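Local coordinates for serine-rich Repeat Adhesion Glycoprotein (Srr1) (Streptococcus agalactiae, PDB 4MBO) that probably binds host fibrinogen as a serine-rich repeat adhesion glycoprotein of the bacterial surface, at residues V20-L24 with F141-L145; D58-L64 with H100-W106; S65-Q71 with Y95-H100; P126-I130 with R176-L180. All coordinates share one frame; numbering follows the deposited sequence. Where two conformers were deposited one is given.

Contact 1 of 4, residues V20-L24 with F141-L145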
loop_
_atom_site.group_PDB
_atom_site.type_symbol
_atom_site.label_atom_id
_atom_site.label_comp_id
_atom_site.label_asym_id
_atom_site.label_seq_id
_atom_site.Cartn_x
_atom_site.Cartn_y
_atom_site.Cartn_z
ATOM N N VAL A 20 25.945 -18.215 4.925
ATOM C CA VAL A 20 24.720 -17.456 4.865
ATOM C C VAL A 20 24.693 -16.260 5.831
ATOM O O VAL A 20 25.063 -16.366 7.021
ATOM C CB VAL A 20 23.507 -18.360 5.206
ATOM C CG1 VAL A 20 22.235 -17.550 5.218
ATOM C CG2 VAL A 20 23.405 -19.537 4.241
ATOM N N ASN A 21 24.296 -15.111 5.280
ATOM C CA ASN A 21 24.142 -13.854 5.994
ATOM C C ASN A 21 22.743 -13.322 5.632
ATOM O O ASN A 21 22.288 -13.548 4.504
ATOM C CB ASN A 21 25.208 -12.843 5.538
ATOM C CG ASN A 21 26.618 -13.226 5.976
ATOM O OD1 ASN A 21 26.952 -13.134 7.146
ATOM N ND2 ASN A 21 27.463 -13.585 5.027
ATOM N N ILE A 22 22.062 -12.667 6.578
ATOM C CA ILE A 22 20.786 -12.025 6.283
ATOM C C ILE A 22 20.618 -10.892 7.283
ATOM O O ILE A 22 21.002 -11.018 8.450
ATOM C CB ILE A 22 19.602 -13.039 6.318
ATOM C CG1 ILE A 22 18.326 -12.346 5.825
ATOM C CG2 ILE A 22 19.405 -13.643 7.713
ATOM C CD1 ILE A 22 17.221 -13.313 5.480
ATOM N N ALA A 23 20.042 -9.783 6.831
ATOM C CA ALA A 23 19.852 -8.628 7.668
ATOM C C ALA A 23 18.697 -7.778 7.200
ATOM O O ALA A 23 18.332 -7.782 6.005
ATOM C CB ALA A 23 21.101 -7.779 7.701
ATOM N N LEU A 24 18.067 -7.128 8.195
ATOM C CA LEU A 24 17.010 -6.129 7.973
ATOM C C LEU A 24 17.556 -4.804 8.496
ATOM O O LEU A 24 18.042 -4.707 9.635
ATOM C CB LEU A 24 15.697 -6.516 8.671
ATOM C CG LEU A 24 14.945 -7.653 8.014
ATOM C CD1 LEU A 24 13.916 -8.215 8.973
ATOM C CD2 LEU A 24 14.291 -7.236 6.702
ATOM N N PHE A 141 9.585 -7.397 12.847
ATOM C CA PHE A 141 9.759 -7.841 11.451
ATOM C C PHE A 141 10.942 -8.773 11.389
ATOM O O PHE A 141 11.973 -8.460 11.917
ATOM C CB PHE A 141 9.951 -6.667 10.510
ATOM C CG PHE A 141 8.852 -5.656 10.599
ATOM C CD1 PHE A 141 7.648 -5.863 9.944
ATOM C CD2 PHE A 141 9.013 -4.500 11.348
ATOM C CE1 PHE A 141 6.629 -4.974 10.044
ATOM C CE2 PHE A 141 7.975 -3.584 11.446
ATOM C CZ PHE A 141 6.795 -3.818 10.779
ATOM N N THR A 142 10.768 -9.922 10.758
ATOM C CA THR A 142 11.844 -10.917 10.641
ATOM C C THR A 142 11.949 -11.525 9.243
ATOM O O THR A 142 11.018 -11.520 8.459
ATOM C CB THR A 142 11.715 -12.074 11.674
ATOM O OG1 THR A 142 10.532 -12.885 11.445
ATOM C CG2 THR A 142 11.687 -11.520 13.115
ATOM N N ALA A 143 13.119 -12.084 8.969
ATOM C CA ALA A 143 13.389 -12.790 7.741
ATOM C C ALA A 143 14.351 -13.903 8.066
ATOM O O ALA A 143 15.305 -13.712 8.811
ATOM C CB ALA A 143 13.972 -11.873 6.693
ATOM N N THR A 144 14.150 -15.051 7.428
ATOM C CA THR A 144 14.961 -16.242 7.648
ATOM C C THR A 144 15.479 -16.833 6.349
ATOM O O THR A 144 14.759 -16.921 5.373
ATOM C CB THR A 144 14.114 -17.332 8.341
ATOM O OG1 THR A 144 13.725 -16.872 9.648
ATOM C CG2 THR A 144 14.868 -18.626 8.515
ATOM N N LEU A 145 16.747 -17.256 6.354
ATOM C CA LEU A 145 17.312 -17.975 5.231
ATOM C C LEU A 145 18.078 -19.142 5.867
ATOM O O LEU A 145 19.090 -18.952 6.509
ATOM C CB LEU A 145 18.220 -17.083 4.356
ATOM C CG LEU A 145 18.901 -17.821 3.193
ATOM C CD1 LEU A 145 17.944 -18.575 2.282
ATOM C CD2 LEU A 145 19.659 -16.799 2.372
#

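Contact 2 of 4, residues D58-L64 with H100-W106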
loop_
_atom_site.group_PDB
_atom_site.type_symbol
_atom_site.label_atom_id
_atom_site.label_comp_id
_atom_site.label_asym_id
_atom_site.label_seq_id
_atom_site.Cartn_x
_atom_site.Cartn_y
_atom_site.Cartn_z
ATOM N N ASP A 58 16.137 -26.385 -9.055
ATOM C CA ASP A 58 16.228 -26.435 -7.589
ATOM C C ASP A 58 15.854 -25.063 -7.078
ATOM O O ASP A 58 15.959 -24.059 -7.808
ATOM C CB ASP A 58 17.629 -26.741 -7.073
ATOM C CG ASP A 58 18.052 -28.125 -7.319
ATOM O OD1 ASP A 58 17.201 -29.000 -7.647
ATOM O OD2 ASP A 58 19.288 -28.327 -7.174
ATOM N N VAL A 59 15.443 -25.010 -5.820
ATOM C CA VAL A 59 14.990 -23.759 -5.238
ATOM C C VAL A 59 15.637 -23.473 -3.900
ATOM O O VAL A 59 16.217 -24.368 -3.277
ATOM C CB VAL A 59 13.455 -23.747 -5.026
ATOM C CG1 VAL A 59 12.710 -23.931 -6.350
ATOM C CG2 VAL A 59 13.019 -24.808 -4.036
ATOM N N PHE A 60 15.567 -22.215 -3.477
ATOM C CA PHE A 60 15.885 -21.850 -2.091
ATOM C C PHE A 60 14.854 -20.816 -1.705
ATOM O O PHE A 60 14.244 -20.179 -2.574
ATOM C CB PHE A 60 17.337 -21.411 -1.841
ATOM C CG PHE A 60 17.702 -20.087 -2.417
ATOM C CD1 PHE A 60 17.534 -18.917 -1.670
ATOM C CD2 PHE A 60 18.207 -19.991 -3.697
ATOM C CE1 PHE A 60 17.889 -17.690 -2.194
ATOM C CE2 PHE A 60 18.547 -18.757 -4.229
ATOM C CZ PHE A 60 18.375 -17.601 -3.474
ATOM N N THR A 61 14.616 -20.675 -0.396
ATOM C CA THR A 61 13.528 -19.857 0.084
ATOM C C THR A 61 13.968 -18.876 1.148
ATOM O O THR A 61 14.564 -19.283 2.155
ATOM C CB THR A 61 12.421 -20.781 0.653
ATOM O OG1 THR A 61 12.089 -21.793 -0.330
ATOM C CG2 THR A 61 11.165 -20.032 1.010
ATOM N N VAL A 62 13.639 -17.607 0.944
ATOM C CA VAL A 62 13.816 -16.570 1.982
ATOM C C VAL A 62 12.437 -16.355 2.614
ATOM O O VAL A 62 11.486 -15.992 1.932
ATOM C CB VAL A 62 14.369 -15.277 1.408
ATOM C CG1 VAL A 62 14.446 -14.193 2.469
ATOM C CG2 VAL A 62 15.725 -15.523 0.785
ATOM N N LYS A 63 12.329 -16.621 3.900
ATOM C CA LYS A 63 11.048 -16.530 4.601
ATOM C C LYS A 63 10.894 -15.190 5.284
ATOM O O LYS A 63 11.781 -14.766 6.001
ATOM C CB LYS A 63 10.948 -17.656 5.604
ATOM C CG LYS A 63 11.181 -19.039 5.007
ATOM C CD LYS A 63 11.191 -20.047 6.151
ATOM C CE LYS A 63 11.551 -21.435 5.720
ATOM N NZ LYS A 63 11.399 -22.283 6.937
ATOM N N LEU A 64 9.758 -14.522 5.074
ATOM C CA LEU A 64 9.479 -13.277 5.766
ATOM C C LEU A 64 8.341 -13.523 6.782
ATOM O O LEU A 64 7.528 -14.427 6.650
ATOM C CB LEU A 64 9.044 -12.174 4.797
ATOM C CG LEU A 64 9.913 -11.936 3.566
ATOM C CD1 LEU A 64 9.277 -10.852 2.709
ATOM C CD2 LEU A 64 11.329 -11.601 3.991
ATOM N N HIS A 100 4.249 -15.602 2.456
ATOM C CA HIS A 100 5.180 -14.496 2.749
ATOM C C HIS A 100 6.626 -14.955 2.518
ATOM O O HIS A 100 7.553 -14.389 3.057
ATOM C CB HIS A 100 4.973 -13.883 4.132
ATOM C CG HIS A 100 3.711 -13.104 4.229
ATOM N ND1 HIS A 100 3.682 -11.723 4.251
ATOM C CD2 HIS A 100 2.424 -13.510 4.320
ATOM C CE1 HIS A 100 2.425 -11.320 4.272
ATOM N NE2 HIS A 100 1.640 -12.383 4.317
ATOM N N ASN A 101 6.804 -15.932 1.649
ATOM C CA ASN A 101 8.153 -16.381 1.291
ATOM C C ASN A 101 8.544 -15.926 -0.091
ATOM O O ASN A 101 7.692 -15.772 -0.993
ATOM C CB ASN A 101 8.282 -17.899 1.278
ATOM C CG ASN A 101 8.111 -18.516 2.645
ATOM O OD1 ASN A 101 8.217 -17.841 3.636
ATOM N ND2 ASN A 101 7.834 -19.802 2.674
ATOM N N ILE A 102 9.846 -15.681 -0.264
ATOM C CA ILE A 102 10.421 -15.395 -1.561
ATOM C C ILE A 102 11.134 -16.680 -2.022
ATOM O O ILE A 102 12.053 -17.169 -1.365
ATOM C CB ILE A 102 11.425 -14.258 -1.533
ATOM C CG1 ILE A 102 10.856 -13.031 -0.783
ATOM C CG2 ILE A 102 11.832 -13.932 -2.953
ATOM C CD1 ILE A 102 11.891 -12.031 -0.380
ATOM N N THR A 103 10.684 -17.246 -3.123
ATOM C CA THR A 103 11.227 -18.471 -3.652
ATOM C C THR A 103 12.033 -18.161 -4.890
ATOM O O THR A 103 11.534 -17.540 -5.850
ATOM C CB THR A 103 10.130 -19.475 -4.039
ATOM O OG1 THR A 103 9.348 -19.788 -2.895
ATOM C CG2 THR A 103 10.688 -20.781 -4.605
ATOM N N TYR A 104 13.292 -18.582 -4.858
ATOM C CA TYR A 104 14.212 -18.441 -5.978
ATOM C C TYR A 104 14.461 -19.797 -6.617
ATOM O O TYR A 104 14.652 -20.799 -5.934
ATOM C CB TYR A 104 15.544 -17.862 -5.521
ATOM C CG TYR A 104 15.485 -16.406 -5.157
ATOM C CD1 TYR A 104 15.693 -15.419 -6.117
ATOM C CD2 TYR A 104 15.285 -16.013 -3.853
ATOM C CE1 TYR A 104 15.652 -14.068 -5.754
ATOM C CE2 TYR A 104 15.240 -14.689 -3.487
ATOM C CZ TYR A 104 15.438 -13.725 -4.434
ATOM O OH TYR A 104 15.375 -12.421 -4.005
ATOM N N THR A 105 14.467 -19.814 -7.951
ATOM C CA THR A 105 14.685 -21.027 -8.724
ATOM C C THR A 105 15.939 -20.896 -9.583
ATOM O O THR A 105 16.054 -19.949 -10.378
ATOM C CB THR A 105 13.476 -21.306 -9.617
ATOM O OG1 THR A 105 12.282 -21.357 -8.810
ATOM C CG2 THR A 105 13.649 -22.646 -10.375
ATOM N N TRP A 106 16.879 -21.824 -9.406
ATOM C CA TRP A 106 18.130 -21.798 -10.141
ATOM C C TRP A 106 17.929 -22.070 -11.640
ATOM O O TRP A 106 17.151 -22.946 -12.036
ATOM C CB TRP A 106 19.107 -22.824 -9.585
ATOM C CG TRP A 106 19.481 -22.580 -8.161
ATOM C CD1 TRP A 106 19.056 -23.272 -7.083
ATOM C CD2 TRP A 106 20.339 -21.535 -7.662
ATOM N NE1 TRP A 106 19.575 -22.724 -5.938
ATOM C CE2 TRP A 106 20.431 -21.702 -6.284
ATOM C CE3 TRP A 106 21.079 -20.506 -8.274
ATOM C CZ2 TRP A 106 21.218 -20.848 -5.470
ATOM C CZ3 TRP A 106 21.861 -19.658 -7.481
ATOM C CH2 TRP A 106 21.904 -19.826 -6.089
HETATM O O HOH W 1 9.562 -22.175 -1.545
HETATM O O HOH W 2 7.348 -17.124 5.996
#

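Contact 3 of 4, residues S65-Q71 with Y95-H100. With CA (calcium ion), chain B.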
loop_
_atom_site.group_PDB
_atom_site.type_symbol
_atom_site.label_atom_id
_atom_site.label_comp_id
_atom_site.label_asym_id
_atom_site.label_seq_id
_atom_site.Cartn_x
_atom_site.Cartn_y
_atom_site.Cartn_z
ATOM N N SER A 65 8.314 -12.719 7.829
ATOM C CA SER A 65 7.223 -12.748 8.770
ATOM C C SER A 65 5.931 -12.329 8.081
ATOM O O SER A 65 5.965 -11.719 7.005
ATOM C CB SER A 65 7.564 -11.862 9.980
ATOM O OG SER A 65 7.977 -10.533 9.624
ATOM N N ASP A 66 4.796 -12.698 8.665
ATOM C CA ASP A 66 3.502 -12.420 8.077
ATOM C C ASP A 66 3.203 -10.961 7.881
ATOM O O ASP A 66 2.281 -10.622 7.145
ATOM C CB ASP A 66 2.373 -12.940 8.975
ATOM C CG ASP A 66 2.201 -14.403 8.935
ATOM O OD1 ASP A 66 2.988 -15.132 8.330
ATOM O OD2 ASP A 66 1.192 -14.843 9.565
ATOM N N ASN A 67 3.929 -10.089 8.562
ATOM C CA ASN A 67 3.653 -8.683 8.455
ATOM C C ASN A 67 4.616 -7.947 7.550
ATOM O O ASN A 67 4.707 -6.733 7.643
ATOM C CB ASN A 67 3.676 -8.039 9.837
ATOM C CG ASN A 67 5.010 -8.223 10.545
ATOM O OD1 ASN A 67 5.968 -8.750 9.970
ATOM N ND2 ASN A 67 5.084 -7.755 11.784
ATOM N N LEU A 68 5.305 -8.666 6.671
ATOM C CA LEU A 68 6.311 -8.073 5.802
ATOM C C LEU A 68 6.121 -8.565 4.373
ATOM O O LEU A 68 5.891 -9.763 4.177
ATOM C CB LEU A 68 7.676 -8.501 6.363
ATOM C CG LEU A 68 8.947 -7.818 5.922
ATOM C CD1 LEU A 68 8.954 -6.371 6.332
ATOM C CD2 LEU A 68 10.162 -8.541 6.516
ATOM N N ASP A 69 6.162 -7.655 3.378
ATOM C CA ASP A 69 5.992 -8.003 1.961
ATOM C C ASP A 69 7.056 -7.290 1.122
ATOM O O ASP A 69 7.804 -6.468 1.632
ATOM C CB ASP A 69 4.563 -7.759 1.459
ATOM C CG ASP A 69 4.184 -6.307 1.363
ATOM O OD1 ASP A 69 4.963 -5.540 0.778
ATOM O OD2 ASP A 69 3.045 -5.948 1.809
ATOM N N THR A 70 7.167 -7.689 -0.140
ATOM C CA THR A 70 8.108 -7.126 -1.093
ATOM C C THR A 70 7.480 -6.098 -2.030
ATOM O O THR A 70 8.088 -5.687 -3.029
ATOM C CB THR A 70 8.651 -8.260 -1.996
ATOM O OG1 THR A 70 7.533 -8.902 -2.645
ATOM C CG2 THR A 70 9.425 -9.252 -1.162
ATOM N N GLN A 71 6.268 -5.672 -1.672
ATOM C CA GLN A 71 5.420 -4.852 -2.550
ATOM C C GLN A 71 5.099 -3.388 -2.191
ATOM O O GLN A 71 5.082 -2.518 -3.083
ATOM C CB GLN A 71 4.083 -5.575 -2.696
ATOM C CG GLN A 71 4.198 -6.910 -3.402
ATOM C CD GLN A 71 2.879 -7.629 -3.443
ATOM O OE1 GLN A 71 2.142 -7.617 -2.459
ATOM N NE2 GLN A 71 2.590 -8.307 -4.564
ATOM N N TYR A 95 7.690 -13.595 -4.915
ATOM C CA TYR A 95 7.103 -13.472 -3.601
ATOM C C TYR A 95 5.711 -14.062 -3.650
ATOM O O TYR A 95 4.995 -13.941 -4.663
ATOM C CB TYR A 95 6.993 -11.996 -3.207
ATOM C CG TYR A 95 6.173 -11.741 -1.993
ATOM C CD1 TYR A 95 6.659 -11.980 -0.732
ATOM C CD2 TYR A 95 4.882 -11.220 -2.112
ATOM C CE1 TYR A 95 5.883 -11.754 0.395
ATOM C CE2 TYR A 95 4.122 -10.972 -0.998
ATOM C CZ TYR A 95 4.620 -11.229 0.263
ATOM O OH TYR A 95 3.879 -11.010 1.413
ATOM N N SER A 96 5.350 -14.743 -2.570
ATOM C CA SER A 96 4.034 -15.329 -2.381
ATOM C C SER A 96 3.264 -14.670 -1.278
ATOM O O SER A 96 3.681 -14.714 -0.129
ATOM C CB SER A 96 4.174 -16.796 -1.970
ATOM O OG SER A 96 2.880 -17.331 -1.646
ATOM N N PRO A 97 2.098 -14.101 -1.604
ATOM C CA PRO A 97 1.227 -13.547 -0.596
ATOM C C PRO A 97 0.684 -14.606 0.370
ATOM O O PRO A 97 0.325 -14.313 1.497
ATOM C CB PRO A 97 0.080 -12.949 -1.417
ATOM C CG PRO A 97 0.644 -12.694 -2.787
ATOM C CD PRO A 97 1.704 -13.739 -2.984
ATOM N N LEU A 98 0.621 -15.848 -0.085
ATOM C CA LEU A 98 0.140 -16.928 0.720
ATOM C C LEU A 98 1.064 -17.262 1.867
ATOM O O LEU A 98 0.615 -17.373 2.991
ATOM C CB LEU A 98 -0.042 -18.178 -0.160
ATOM C CG LEU A 98 -0.519 -19.413 0.554
ATOM C CD1 LEU A 98 -1.949 -19.199 1.046
ATOM C CD2 LEU A 98 -0.437 -20.598 -0.409
ATOM N N THR A 99 2.365 -17.398 1.591
ATOM C CA THR A 99 3.307 -17.833 2.594
ATOM C C THR A 99 4.221 -16.725 3.153
ATOM O O THR A 99 4.872 -16.928 4.170
ATOM C CB THR A 99 4.300 -18.837 1.962
ATOM O OG1 THR A 99 4.944 -18.217 0.841
ATOM C CG2 THR A 99 3.595 -20.086 1.479
ATOM N N HIS A 100 4.249 -15.602 2.456
ATOM C CA HIS A 100 5.180 -14.496 2.749
ATOM C C HIS A 100 6.626 -14.955 2.518
ATOM O O HIS A 100 7.553 -14.389 3.057
ATOM C CB HIS A 100 4.973 -13.883 4.132
ATOM C CG HIS A 100 3.711 -13.104 4.229
ATOM N ND1 HIS A 100 3.682 -11.723 4.251
ATOM C CD2 HIS A 100 2.424 -13.510 4.320
ATOM C CE1 HIS A 100 2.425 -11.320 4.272
ATOM N NE2 HIS A 100 1.640 -12.383 4.317
HETATM CA CA CA B . 5.036 -17.871 6.281
HETATM O O HOH W 3 3.276 -17.412 6.624
HETATM O O HOH W 4 5.377 -15.920 7.494
HETATM O O HOH W 5 3.544 -19.590 5.502
HETATM O O HOH W 2 7.348 -17.124 5.996
HETATM O O HOH W 6 5.205 -19.099 8.199
#

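Contact 4 of 4, residues P126-I130 with R176-L180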
loop_
_atom_site.group_PDB
_atom_site.type_symbol
_atom_site.label_atom_id
_atom_site.label_comp_id
_atom_site.label_asym_id
_atom_site.label_seq_id
_atom_site.Cartn_x
_atom_site.Cartn_y
_atom_site.Cartn_z
ATOM N N PRO A 126 6.484 -3.143 5.770
ATOM C CA PRO A 126 5.428 -3.603 6.656
ATOM C C PRO A 126 4.178 -3.747 5.779
ATOM O O PRO A 126 3.820 -2.807 5.031
ATOM C CB PRO A 126 5.277 -2.450 7.658
ATOM C CG PRO A 126 6.637 -1.815 7.669
ATOM C CD PRO A 126 7.053 -1.866 6.232
ATOM N N ASP A 127 3.527 -4.905 5.820
ATOM C CA ASP A 127 2.424 -5.201 4.902
ATOM C C ASP A 127 1.218 -4.386 5.286
ATOM O O ASP A 127 0.672 -4.541 6.384
ATOM C CB ASP A 127 2.158 -6.711 4.893
ATOM C CG ASP A 127 1.095 -7.146 3.927
ATOM O OD1 ASP A 127 0.225 -6.343 3.518
ATOM O OD2 ASP A 127 1.116 -8.344 3.552
ATOM N N GLN A 128 0.791 -3.527 4.363
ATOM C CA GLN A 128 -0.308 -2.595 4.634
ATOM C C GLN A 128 -1.654 -3.237 4.856
ATOM O O GLN A 128 -2.598 -2.564 5.334
ATOM C CB GLN A 128 -0.391 -1.503 3.534
ATOM C CG GLN A 128 -0.798 -2.001 2.146
ATOM C CD GLN A 128 -0.961 -0.875 1.157
ATOM O OE1 GLN A 128 -0.366 0.212 1.317
ATOM N NE2 GLN A 128 -1.741 -1.115 0.116
ATOM N N ARG A 129 -1.779 -4.509 4.468
ATOM C CA ARG A 129 -3.020 -5.252 4.681
ATOM C C ARG A 129 -3.070 -5.882 6.073
ATOM O O ARG A 129 -4.146 -6.242 6.536
ATOM C CB ARG A 129 -3.125 -6.338 3.615
ATOM C CG ARG A 129 -3.369 -5.776 2.218
ATOM C CD ARG A 129 -2.810 -6.642 1.100
ATOM N NE ARG A 129 -1.330 -6.543 1.068
ATOM C CZ ARG A 129 -0.586 -6.592 -0.032
ATOM N NH1 ARG A 129 0.738 -6.441 0.052
ATOM N NH2 ARG A 129 -1.149 -6.767 -1.217
ATOM N N ILE A 130 -1.906 -6.039 6.695
ATOM C CA ILE A 130 -1.738 -6.685 8.007
ATOM C C ILE A 130 -1.574 -5.631 9.092
ATOM O O ILE A 130 -2.333 -5.629 10.058
ATOM C CB ILE A 130 -0.555 -7.646 7.978
ATOM C CG1 ILE A 130 -0.757 -8.706 6.870
ATOM C CG2 ILE A 130 -0.351 -8.310 9.339
ATOM C CD1 ILE A 130 -1.969 -9.562 7.081
ATOM N N ARG A 176 -5.847 8.361 -0.070
ATOM C CA ARG A 176 -4.576 7.654 -0.260
ATOM C C ARG A 176 -4.532 6.914 -1.579
ATOM O O ARG A 176 -5.501 6.306 -1.987
ATOM C CB ARG A 176 -4.435 6.657 0.904
ATOM C CG ARG A 176 -3.090 6.007 1.058
ATOM C CD ARG A 176 -3.049 5.178 2.348
ATOM N NE ARG A 176 -1.665 4.842 2.581
ATOM C CZ ARG A 176 -1.098 3.689 2.297
ATOM N NH1 ARG A 176 0.205 3.583 2.466
ATOM N NH2 ARG A 176 -1.789 2.658 1.822
ATOM N N ILE A 177 -3.378 6.947 -2.267
ATOM C CA ILE A 177 -3.156 6.099 -3.384
ATOM C C ILE A 177 -2.648 4.832 -2.713
ATOM O O ILE A 177 -1.559 4.818 -2.097
ATOM C CB ILE A 177 -2.107 6.672 -4.346
ATOM C CG1 ILE A 177 -2.658 7.955 -4.959
ATOM C CG2 ILE A 177 -1.755 5.631 -5.368
ATOM C CD1 ILE A 177 -1.719 8.703 -5.877
ATOM N N MET A 178 -3.464 3.786 -2.731
ATOM C CA MET A 178 -3.108 2.588 -1.985
ATOM C C MET A 178 -2.808 1.361 -2.810
ATOM O O MET A 178 -2.539 0.290 -2.265
ATOM C CB MET A 178 -4.163 2.309 -0.910
ATOM C CG MET A 178 -5.595 2.371 -1.382
ATOM S SD MET A 178 -5.958 1.215 -2.687
ATOM C CE MET A 178 -5.744 -0.371 -1.797
ATOM N N LYS A 179 -2.808 1.513 -4.133
ATOM C CA LYS A 179 -2.500 0.389 -5.018
ATOM C C LYS A 179 -2.064 0.876 -6.370
ATOM O O LYS A 179 -2.677 1.798 -6.936
ATOM C CB LYS A 179 -3.710 -0.525 -5.217
ATOM C CG LYS A 179 -3.398 -1.914 -5.765
ATOM C CD LYS A 179 -2.577 -2.791 -4.814
ATOM C CE LYS A 179 -3.213 -2.896 -3.425
ATOM N NZ LYS A 179 -2.610 -3.990 -2.614
ATOM N N LEU A 180 -1.007 0.267 -6.873
ATOM C CA LEU A 180 -0.547 0.464 -8.243
ATOM C C LEU A 180 -0.518 -0.915 -8.887
ATOM O O LEU A 180 0.250 -1.769 -8.474
ATOM C CB LEU A 180 0.828 1.109 -8.280
ATOM C CG LEU A 180 0.981 2.516 -7.700
ATOM C CD1 LEU A 180 2.464 2.921 -7.716
ATOM C CD2 LEU A 180 0.104 3.544 -8.413
HETATM O O HOH W 7 2.033 1.075 2.084
#

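Contact 1 of 4, residues V20-L24 with F141-L145
Val-20, Ile-22 and Leu-24 face Ala-143, Leu-145 and the backbone of Phe-141 and Thr-142. The two strands belong to different sheets of a beta sandwich. Their axes come within 7.4 Å and run nearly antiparallel, at 167°. No hydrogen bond joins the segments, and side chains fill the gap.

Ile-22 sits in the middle. Its CG1 lies opposite the backbone N (chi1 -173°) and the chain is extended beyond it, which carries CD1 straight to the other strand. There CD1 meets Ala-143 CB at 3.8 Å and Leu-145 CB at 4.1 Å. The small Ala-143 lets this methyl come close to the backbone.

Val-20 meets Leu-145 at an oblique crossing. The branch that touches is CG1, 3.9 Å from Leu-145 CG and 3.7 Å from Leu-145 O. Leu-24 works through CD1. This methyl lies 3.5 Å from Phe-141 O and 3.8 Å from Thr-142 CA, and only more loosely meets Ala-143 CB. Phe-141 itself turns its ring away, onto Asn-67 and Ile-131.

Val-20, Ile-22 and Leu-24 also touch strand 43-51, and Ala-143 and Leu-145 touch strand 59-64. The contact sets the outermost strand 20-25 of one sheet against the inner strand 139-145 of the other. The side chains that meet are all apolar, though two methyls rest on backbone carbonyl oxygens; the sheets are held here by packing and not by directed bonds.

Contact 2 of 4, residues D58-L64 with H100-W106
An antiparallel beta arrangement within the Ig-like domain pairs strand 59-64 with strand 101-106. Phe-60 and Tyr-104 form a hydrogen-bonded pair, as do Val-62 and Ile-102. Tyr-104 N reaches Phe-60 O at 2.9 Å, nearly straight (169°).

Phe-60, Tyr-104 and Trp-106 make an aromatic cluster. The CG of Phe-60 stands between the backbone N and the carbonyl carbon (chi1 71°), which sets one face of its ring beneath Tyr-104 CB, 3.7 Å from the ring centroid. The two rings are almost parallel (12°) but slid apart, so they barely overlap. Phe-60 CD2 meets Trp-106 CZ2 obliquely at 3.6 Å.

On the other face, one water bridges Thr-61 OG1 and Thr-103 OG1, and Thr-61 OG1 also bonds Asp-12. A second water donates to both Leu-64 O and Asn-101 OD1.

The pair lies inside its sheet, between strands 139-145 and 89-95. The aromatic face packs on the opposing sheet: Tyr-104 touches strand 116-126, while Phe-60 meets Phe-49 edge-to-face on strand 43-51.

Contact 3 of 4, residues S65-Q71 with Y95-H100
His-100 ends the 95-100 connection between two strands and fits against the type I turn from Ser-65 to Leu-68. Its CB lies 3.7 Å from Ser-65 O. The ring that follows is covered on one face by Asp-66, whose CA makes a CH-pi contact over the ring centre, 3.9 Å from the centroid. ND1 points to Leu-68 O, 3.0 Å away, and gives a nearly straight bond (172°). The carbonyl oxygen lies in the ring plane, but ND1 stands above the plane of that carbonyl. Further out, CE1 lies 3.0 Å from Asp-66 O, which comes over the ring face without hydrogen-bonding the ring nitrogens. The bond and the covered face fix the ring's rotation.

Tyr-95 packs beside it against the end of the 65-71 segment. Its CG is opposite the backbone N (chi1 169°), which lays the ring along Asp-69 and Thr-70. Thr-70 N stands over one face, Thr-70 OG1 lies 3.2 Å from Tyr-95 CB, and Tyr-95 OH is 3.3 Å from Asp-69 CB. Asp-69 OD1 accepts from Gln-71 N in an Asx turn. Its other oxygen, OD2, pairs with Arg-129.

A calcium ion lies near Asp-66 and Thr-99. Thr-99 O, five waters and one atom from elsewhere bind it. Asp-66 stands in the second shell: its OD1 accepts from two of those waters. Thr-99 O is 2.3 Å from the calcium ion.

Contact 4 of 4, residues P126-I130 with R176-L180
Gln-128 spans the contact with its side-chain amide, meeting Arg-176 with one end and Met-178 with the other. Two hydrogen bonds cross the contact. Arg-176 NH2 gives to Gln-128 OE1 at 2.9 Å, very straight at 176°. The oxygen lies in the guanidinium plane, whereas NH2 stands above the plane of the amide carbonyl. Gln-128 NE2 gives to Met-178 O, also at 2.9 Å, in the plane of both groups. With CG set between backbone N and carbonyl carbon (chi1 67°) and the rest extended, the amide reaches strand 176-180. One water also bridges OE1 and Arg-176 NH1, so OE1 takes two donors.

Several charged groups lie near the amide. Arg-176 NE forms a salt bridge with Asp-38. Lys-179 NZ lies 3.4 Å from Arg-129 NH2. Lys-179 NZ forms a salt bridge with the carboxylate of Asp-245, which also accepts from Gln-128 NE2 and lies at long, weak ion-pair range of Arg-129 NE. That anion would offset the nearby positive charges.

Within the loop, Asp-127 OD1 takes both N and NE of Arg-129, the first closing an Asx turn, the second part of a salt bridge. With Asp-69 and Gln-71, which take NH1, this fixes the Arg-129 side chain.

The arrangement is a buried polar interface between two domains, the Ig-like one and the fibrinogen-binding adhesin one.

From the N terminus, contact 1 closes the longest loop of the four: strand 20-24 meets 141-145, joining the two sheets of the first domain. Inside that loop, contact 2 pairs strands of one sheet, and contact 3, nested inside contact 2, brings the turn after strand 59-64 against the loop before strand 101-106. The two share His-100 and one calcium-bound water. Contact 4 opens at 126-130, after contacts 2 and 3 have closed, and closes at 176-180. It thus crosses contact 1 and ties the first domain to the second. A probable hydrogen bond between Asn-67 O and Asp-127 N links contacts 3 and 4.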